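Long-range contacts in 2-polyprenyl-6-methoxyphenol hydroxylase-like FAD-dependent oxidoreductase (Streptomyces sp. NRRL 11266, PDB 6UI5), which binds flavin-adenine dinucleotide in a Rossmann-type domain and is probably a flavin-dependent oxidoreductase: residues Trp117-Thr122 against Val135-Asp140; Pro4-Gly9 against Glu144-Arg149. One frame throughout, in Å; residues are numbered along the deposited sequence.

Interaction 1. Residues Trp117-Thr122 against Val135-Asp140; sequences WATRLT and VTLASD. With FAD (flavin-adenine dinucleotide), chain C.
A β-hairpin in the FAD-binding domain, strands 120-126 and 133-138 of a three-stranded antiparallel sheet, sets L121 against L137 as a non-hydrogen-bonded pair. The short strand axes meet at 133°, antiparallel but strongly skewed. Two firm backbone bonds tie the strands, with a weaker, long one from R120 N to A138 O. A138 N reaches R120 O at 2.6 Å, lying in the carbonyl plane, and the same oxygen accepts a CA-H contact from L137 CA at 3.1 Å. T122 N meets T136 O at 3.0 Å, tilted from that carbonyl's plane. The face bearing L121 is apolar: the L121 side chain crosses that of V135 at about a right angle, and its CD1 touches V135 CG2 at 3.2 Å. Further along, T119 CG2 rests on L137 CD2 at 3.6 Å. With chi1 at -53°, T119 turns this methyl anti to its own nitrogen and lays OG1 where it donates to W117 O, a bond consistent with the rotamer, though OG1 stands above that carbonyl's plane. Both T119 and L137 also touch V31 of strand 28-31, so the hairpin's base leans on the parallel sheet of the Rossmann-type fold. On the face bearing A138, the T122 CG2 methyl meets A138 CB at 3.4 Å. Residues T119-L121 border the adenine, while D32, a backbone partner of T119, holds FAD through OD1. L121 meets the base with its main chain: FAD N6A donates weakly to L121 O at 3.1 Å, and L121 N points almost straight (174°) at FAD N1A, a weak bond of 3.4 Å.

Interaction 2. Residues Pro4-Gly9 against Glu144-Arg149; sequences PVVVVG and EQLRCR. With FAD (flavin-adenine dinucleotide), chain C.
P4 lies with its ring against the R147 carbonyl and the side chains of L146 and C148, seated in the angle between them near the end of strand 143-148. The ring's CD bears on the backbone, 3.4 Å from R147 O. Its neighbour CG faces two side chains in directions roughly at right angles to each other: C148 CB is 3.9 Å from P4 CG, and the L146 CD1 methyl closes in on that ring atom at 4.0 Å. The second bump is V6. Its CG2, anti to the carbonyl carbon, protrudes into the notch made by C148 and L146, meeting C148 CB at 3.4 Å and, more loosely, L146 CD2 at 4.3 Å. C148 SG flanks the same methyl, because chi1 of 77° swings the sulfur between the cysteine's own N and carbonyl carbon. L146 thus spreads its two methyls, one to P4 and one to V6, and its side chain also rests on V135 of the neighbouring strand 133-138. This is where the three-stranded antiparallel sheet joins the parallel sheet of the Rossmann-type fold: strand 143-148 ends and the chain passes into strand 150-153, which lies parallel to strand 5-8 and pairs with V6 through Y150 and V152. The backbone bond between the two segments is R149 N to P4 O, 2.6 Å, nearly along the C=O axis (178°). R149 CB lies against that oxygen too, while the rest of the side chain leads away; R149 O is held by R278 NH1. Towards the other end, strand 5-8 runs into the probable GxGxxG turn. There V8 CG1 touches FAD N1A at 3.4 Å, and G9, with no side chain to intervene, brings its CA to 3.1 Å from FAD O4B.

Both interactions are partly buried and share the three-stranded sheet: 135-140 and 144-149 lie on adjacent strands, coupled by probable hydrogen bonds from V135 N to L146 O (2.5 Å) and from L137 N to E144 O (2.7 Å). Interaction 1, within a hairpin, relies on repeated backbone bonding, with R120 and D140 at the surface. Interaction 2 closes a far longer loop that encloses interaction 1; it uses one backbone bond and apolar interlocking to join two sheets. Their buried sides converge where L121 CD1 packs on V8 CG2 (3.3 Å), and both reach the adenosine of FAD, by weak main-chain bonds in one and by close van der Waals approach in the other.

Interaction 1. Residues Trp117-Thr122 against Val135-Asp140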
# COMPACT_ATOMS: atom_id res chain seq x y z
N TRP A 117 38.30 10.14 21.48
CA TRP A 117 37.49 9.46 22.46
C TRP A 117 37.41 10.29 23.76
O TRP A 117 38.18 11.24 23.98
CB TRP A 117 38.07 8.06 22.71
CG TRP A 117 38.33 7.29 21.44
CD1 TRP A 117 39.54 7.04 20.85
CD2 TRP A 117 37.35 6.66 20.60
NE1 TRP A 117 39.38 6.29 19.71
CE2 TRP A 117 38.05 6.04 19.54
CE3 TRP A 117 35.96 6.55 20.66
CZ2 TRP A 117 37.39 5.34 18.53
CZ3 TRP A 117 35.31 5.85 19.65
CH2 TRP A 117 36.02 5.25 18.60
N ALA A 118 36.42 9.97 24.61
CA ALA A 118 36.26 10.59 25.93
C ALA A 118 36.19 12.11 25.86
O ALA A 118 36.69 12.82 26.73
CB ALA A 118 37.37 10.14 26.89
N THR A 119 35.55 12.63 24.82
CA THR A 119 35.38 14.07 24.67
C THR A 119 33.91 14.37 24.37
O THR A 119 33.31 13.75 23.49
CB THR A 119 36.30 14.62 23.56
OG1 THR A 119 37.66 14.21 23.80
CG2 THR A 119 36.25 16.12 23.55
N ARG A 120 33.31 15.28 25.14
CA ARG A 120 31.90 15.60 24.98
C ARG A 120 31.73 17.02 24.45
O ARG A 120 32.40 17.95 24.91
CB ARG A 120 31.13 15.47 26.30
CG ARG A 120 29.74 16.10 26.22
CD ARG A 120 29.03 16.19 27.56
NE ARG A 120 28.80 14.87 28.13
CZ ARG A 120 27.86 14.03 27.71
NH1 ARG A 120 27.73 12.84 28.29
NH2 ARG A 120 27.06 14.37 26.70
N LEU A 121 30.81 17.17 23.52
CA LEU A 121 30.37 18.48 23.08
C LEU A 121 29.23 18.94 23.98
O LEU A 121 28.17 18.31 24.02
CB LEU A 121 29.94 18.44 21.61
CG LEU A 121 29.60 19.78 21.00
CD1 LEU A 121 30.08 19.73 19.60
CD2 LEU A 121 28.11 20.01 21.02
N THR A 122 29.45 20.04 24.70
CA THR A 122 28.43 20.56 25.59
C THR A 122 27.61 21.68 24.98
O THR A 122 26.51 21.95 25.47
CB THR A 122 29.08 21.06 26.87
OG1 THR A 122 29.88 22.21 26.57
CG2 THR A 122 29.98 19.97 27.40
N VAL A 135 32.49 26.26 19.37
CA VAL A 135 31.99 25.04 19.98
C VAL A 135 32.68 24.88 21.34
O VAL A 135 33.68 25.54 21.63
CB VAL A 135 32.25 23.84 19.05
CG1 VAL A 135 33.70 23.41 19.11
CG2 VAL A 135 31.32 22.72 19.34
N THR A 136 32.10 24.05 22.21
CA THR A 136 32.73 23.78 23.49
C THR A 136 32.76 22.28 23.71
O THR A 136 31.75 21.60 23.54
CB THR A 136 32.03 24.48 24.67
OG1 THR A 136 31.00 23.65 25.18
CG2 THR A 136 31.45 25.81 24.26
N LEU A 137 33.94 21.78 24.11
CA LEU A 137 34.23 20.37 24.31
C LEU A 137 34.66 20.15 25.74
O LEU A 137 35.47 20.92 26.26
CB LEU A 137 35.33 19.89 23.36
CG LEU A 137 35.01 19.64 21.88
CD1 LEU A 137 34.77 20.93 21.16
CD2 LEU A 137 36.14 18.90 21.22
N ALA A 138 34.17 19.07 26.37
CA ALA A 138 34.34 18.81 27.81
C ALA A 138 35.09 17.50 28.03
O ALA A 138 34.48 16.43 28.18
CB ALA A 138 32.98 18.79 28.54
N SER A 139 36.41 17.58 28.08
CA SER A 139 37.26 16.47 28.48
C SER A 139 37.46 16.49 30.00
O SER A 139 36.97 17.38 30.71
CB SER A 139 38.60 16.54 27.74
OG SER A 139 39.33 15.32 27.82
N ASP A 140 38.18 15.49 30.51
CA ASP A 140 38.56 15.49 31.92
C ASP A 140 39.41 16.70 32.25
O ASP A 140 39.23 17.32 33.31
CB ASP A 140 39.32 14.22 32.28
CG ASP A 140 38.66 12.97 31.74
OD1 ASP A 140 37.97 13.05 30.70
OD2 ASP A 140 38.83 11.90 32.38
PA FAD C . 24.94 6.26 16.84
O1A FAD C . 25.22 4.85 16.40
O2A FAD C . 23.87 6.22 17.92
O5B FAD C . 26.34 7.06 17.25
C5B FAD C . 26.27 8.33 17.86
C4B FAD C . 27.60 8.56 18.65
O4B FAD C . 27.71 9.78 19.14
C3B FAD C . 27.65 7.63 19.88
O3B FAD C . 28.92 7.15 20.01
C2B FAD C . 27.30 8.56 21.06
O2B FAD C . 27.77 7.91 22.31
C1B FAD C . 27.98 9.63 20.76
N9A FAD C . 27.53 10.88 21.33
C8A FAD C . 26.25 11.23 21.58
N7A FAD C . 26.26 12.50 22.04
C5A FAD C . 27.54 12.93 22.05
C6A FAD C . 28.13 14.14 22.42
N6A FAD C . 27.73 15.44 22.94
N1A FAD C . 29.45 14.30 22.33
C2A FAD C . 30.23 13.30 21.88
N3A FAD C . 29.65 12.12 21.50
C4A FAD C . 28.32 11.94 21.59
N1 FAD C . 21.30 -0.99 12.22
C2 FAD C . 21.27 -1.93 11.06
O2 FAD C . 21.73 -1.63 10.01
N3 FAD C . 20.66 -3.28 11.25
C4 FAD C . 20.11 -3.64 12.55
O4 FAD C . 19.62 -4.71 12.73
C4X FAD C . 20.15 -2.67 13.70
N5 FAD C . 19.58 -3.09 14.96
C5X FAD C . 19.59 -2.15 16.10
C6 FAD C . 19.03 -2.56 17.31
C7 FAD C . 19.03 -1.70 18.41
C7M FAD C . 18.36 -2.42 19.57
C8 FAD C . 19.59 -0.42 18.32
C8M FAD C . 19.55 0.46 19.58
C9 FAD C . 20.16 0.00 17.10
C9A FAD C . 20.16 -0.85 15.98
N10 FAD C . 20.75 -0.41 14.65
C10 FAD C . 20.74 -1.35 13.54
C1' FAD C . 21.37 0.93 14.56
C2' FAD C . 20.86 1.93 13.51
O2' FAD C . 21.40 1.68 12.26
C3' FAD C . 21.36 3.33 13.84
O3' FAD C . 20.66 4.21 13.02
C4' FAD C . 22.86 3.60 13.57
O4' FAD C . 23.73 2.76 14.28
C5' FAD C . 23.07 5.03 14.07
O5' FAD C . 24.24 5.58 13.54
P FAD C . 24.75 7.08 14.02
O1P FAD C . 26.24 7.17 13.85
O2P FAD C . 24.01 8.23 13.36
O3P FAD C . 24.30 7.18 15.61

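Interaction 2. Residues Pro4-Gly9 against Glu144-Arg149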
# COMPACT_ATOMS: atom_id res chain seq x y z
N PRO A 4 38.80 24.21 11.42
CA PRO A 4 38.36 22.81 11.34
C PRO A 4 36.85 22.69 11.12
O PRO A 4 36.10 23.66 11.27
CB PRO A 4 38.74 22.25 12.72
CG PRO A 4 38.55 23.42 13.63
CD PRO A 4 38.94 24.66 12.81
N VAL A 5 36.44 21.48 10.76
CA VAL A 5 35.04 21.06 10.76
C VAL A 5 34.87 20.05 11.89
O VAL A 5 35.61 19.06 11.96
CB VAL A 5 34.63 20.44 9.41
CG1 VAL A 5 33.26 19.77 9.54
CG2 VAL A 5 34.62 21.48 8.31
N VAL A 6 33.90 20.30 12.78
CA VAL A 6 33.68 19.42 13.94
C VAL A 6 32.55 18.45 13.64
O VAL A 6 31.44 18.86 13.28
CB VAL A 6 33.39 20.22 15.22
CG1 VAL A 6 33.39 19.28 16.41
CG2 VAL A 6 34.43 21.28 15.42
N VAL A 7 32.84 17.16 13.81
CA VAL A 7 31.89 16.07 13.68
C VAL A 7 31.70 15.44 15.05
O VAL A 7 32.68 14.98 15.66
CB VAL A 7 32.40 15.02 12.69
CG1 VAL A 7 31.45 13.83 12.65
CG2 VAL A 7 32.61 15.66 11.32
N VAL A 8 30.46 15.40 15.54
CA VAL A 8 30.17 14.95 16.91
C VAL A 8 29.56 13.56 16.82
O VAL A 8 28.42 13.41 16.36
CB VAL A 8 29.21 15.89 17.65
CG1 VAL A 8 29.26 15.62 19.15
CG2 VAL A 8 29.51 17.33 17.34
N GLY A 9 30.27 12.55 17.32
CA GLY A 9 29.75 11.20 17.33
C GLY A 9 30.49 10.27 16.40
O GLY A 9 30.63 10.55 15.20
N GLU A 144 37.68 22.88 26.32
CA GLU A 144 38.13 23.64 25.18
C GLU A 144 36.94 24.31 24.52
O GLU A 144 35.87 23.71 24.37
CB GLU A 144 38.87 22.77 24.17
CG GLU A 144 40.00 23.54 23.49
CD GLU A 144 40.18 23.17 22.03
OE1 GLU A 144 40.58 24.05 21.24
OE2 GLU A 144 39.93 22.00 21.67
N GLN A 145 37.12 25.56 24.14
CA GLN A 145 36.12 26.33 23.43
C GLN A 145 36.65 26.48 21.99
O GLN A 145 37.37 27.43 21.69
CB GLN A 145 35.90 27.69 24.15
CG GLN A 145 34.48 28.24 24.13
CD GLN A 145 34.45 29.75 24.04
OE1 GLN A 145 34.95 30.34 23.08
NE2 GLN A 145 33.88 30.40 25.06
N LEU A 146 36.30 25.53 21.11
CA LEU A 146 36.89 25.45 19.77
C LEU A 146 36.12 26.27 18.74
O LEU A 146 34.88 26.19 18.64
CB LEU A 146 37.00 24.00 19.32
CG LEU A 146 37.49 23.64 17.92
CD1 LEU A 146 38.70 24.48 17.48
CD2 LEU A 146 37.85 22.15 17.88
N ARG A 147 36.87 27.05 17.96
CA ARG A 147 36.37 27.83 16.84
C ARG A 147 36.48 26.98 15.58
O ARG A 147 37.58 26.54 15.23
CB ARG A 147 37.18 29.13 16.74
CG ARG A 147 36.77 30.17 15.69
CD ARG A 147 35.27 30.19 15.38
NE ARG A 147 34.89 31.36 14.58
CZ ARG A 147 35.23 31.58 13.31
NH1 ARG A 147 36.00 30.71 12.65
NH2 ARG A 147 34.81 32.68 12.69
N CYS A 148 35.35 26.73 14.91
CA CYS A 148 35.33 25.82 13.76
C CYS A 148 34.49 26.40 12.62
O CYS A 148 33.84 27.44 12.75
CB CYS A 148 34.79 24.44 14.16
SG CYS A 148 33.02 24.41 14.35
N ARG A 149 34.50 25.69 11.49
CA ARG A 149 33.94 26.14 10.23
C ARG A 149 32.52 25.63 10.00
O ARG A 149 31.62 26.40 9.64
CB ARG A 149 34.84 25.69 9.09
CG ARG A 149 34.50 26.28 7.75
CD ARG A 149 35.77 26.45 6.97
NE ARG A 149 35.51 26.96 5.63
CZ ARG A 149 36.46 27.24 4.77
NH1 ARG A 149 37.73 27.06 5.12
NH2 ARG A 149 36.16 27.69 3.56
PA FAD C . 24.94 6.26 16.84
O1A FAD C . 25.22 4.85 16.40
O2A FAD C . 23.87 6.22 17.92
O5B FAD C . 26.34 7.06 17.25
C5B FAD C . 26.27 8.33 17.86
C4B FAD C . 27.60 8.56 18.65
O4B FAD C . 27.71 9.78 19.14
C3B FAD C . 27.65 7.63 19.88
O3B FAD C . 28.92 7.15 20.01
C2B FAD C . 27.30 8.56 21.06
O2B FAD C . 27.77 7.91 22.31
C1B FAD C . 27.98 9.63 20.76
N9A FAD C . 27.53 10.88 21.33
C8A FAD C . 26.25 11.23 21.58
N7A FAD C . 26.26 12.50 22.04
C5A FAD C . 27.54 12.93 22.05
C6A FAD C . 28.13 14.14 22.42
N6A FAD C . 27.73 15.44 22.94
N1A FAD C . 29.45 14.30 22.33
C2A FAD C . 30.23 13.30 21.88
N3A FAD C . 29.65 12.12 21.50
C4A FAD C . 28.32 11.94 21.59
N1 FAD C . 21.30 -0.99 12.22
C2 FAD C . 21.27 -1.93 11.06
O2 FAD C . 21.73 -1.63 10.01
N3 FAD C . 20.66 -3.28 11.25
C4 FAD C . 20.11 -3.64 12.55
O4 FAD C . 19.62 -4.71 12.73
C4X FAD C . 20.15 -2.67 13.70
N5 FAD C . 19.58 -3.09 14.96
C5X FAD C . 19.59 -2.15 16.10
C6 FAD C . 19.03 -2.56 17.31
C7 FAD C . 19.03 -1.70 18.41
C7M FAD C . 18.36 -2.42 19.57
C8 FAD C . 19.59 -0.42 18.32
C8M FAD C . 19.55 0.46 19.58
C9 FAD C . 20.16 0.00 17.10
C9A FAD C . 20.16 -0.85 15.98
N10 FAD C . 20.75 -0.41 14.65
C10 FAD C . 20.74 -1.35 13.54
C1' FAD C . 21.37 0.93 14.56
C2' FAD C . 20.86 1.93 13.51
O2' FAD C . 21.40 1.68 12.26
C3' FAD C . 21.36 3.33 13.84
O3' FAD C . 20.66 4.21 13.02
C4' FAD C . 22.86 3.60 13.57
O4' FAD C . 23.73 2.76 14.28
C5' FAD C . 23.07 5.03 14.07
O5' FAD C . 24.24 5.58 13.54
P FAD C . 24.75 7.08 14.02
O1P FAD C . 26.24 7.17 13.85
O2P FAD C . 24.01 8.23 13.36
O3P FAD C . 24.30 7.18 15.61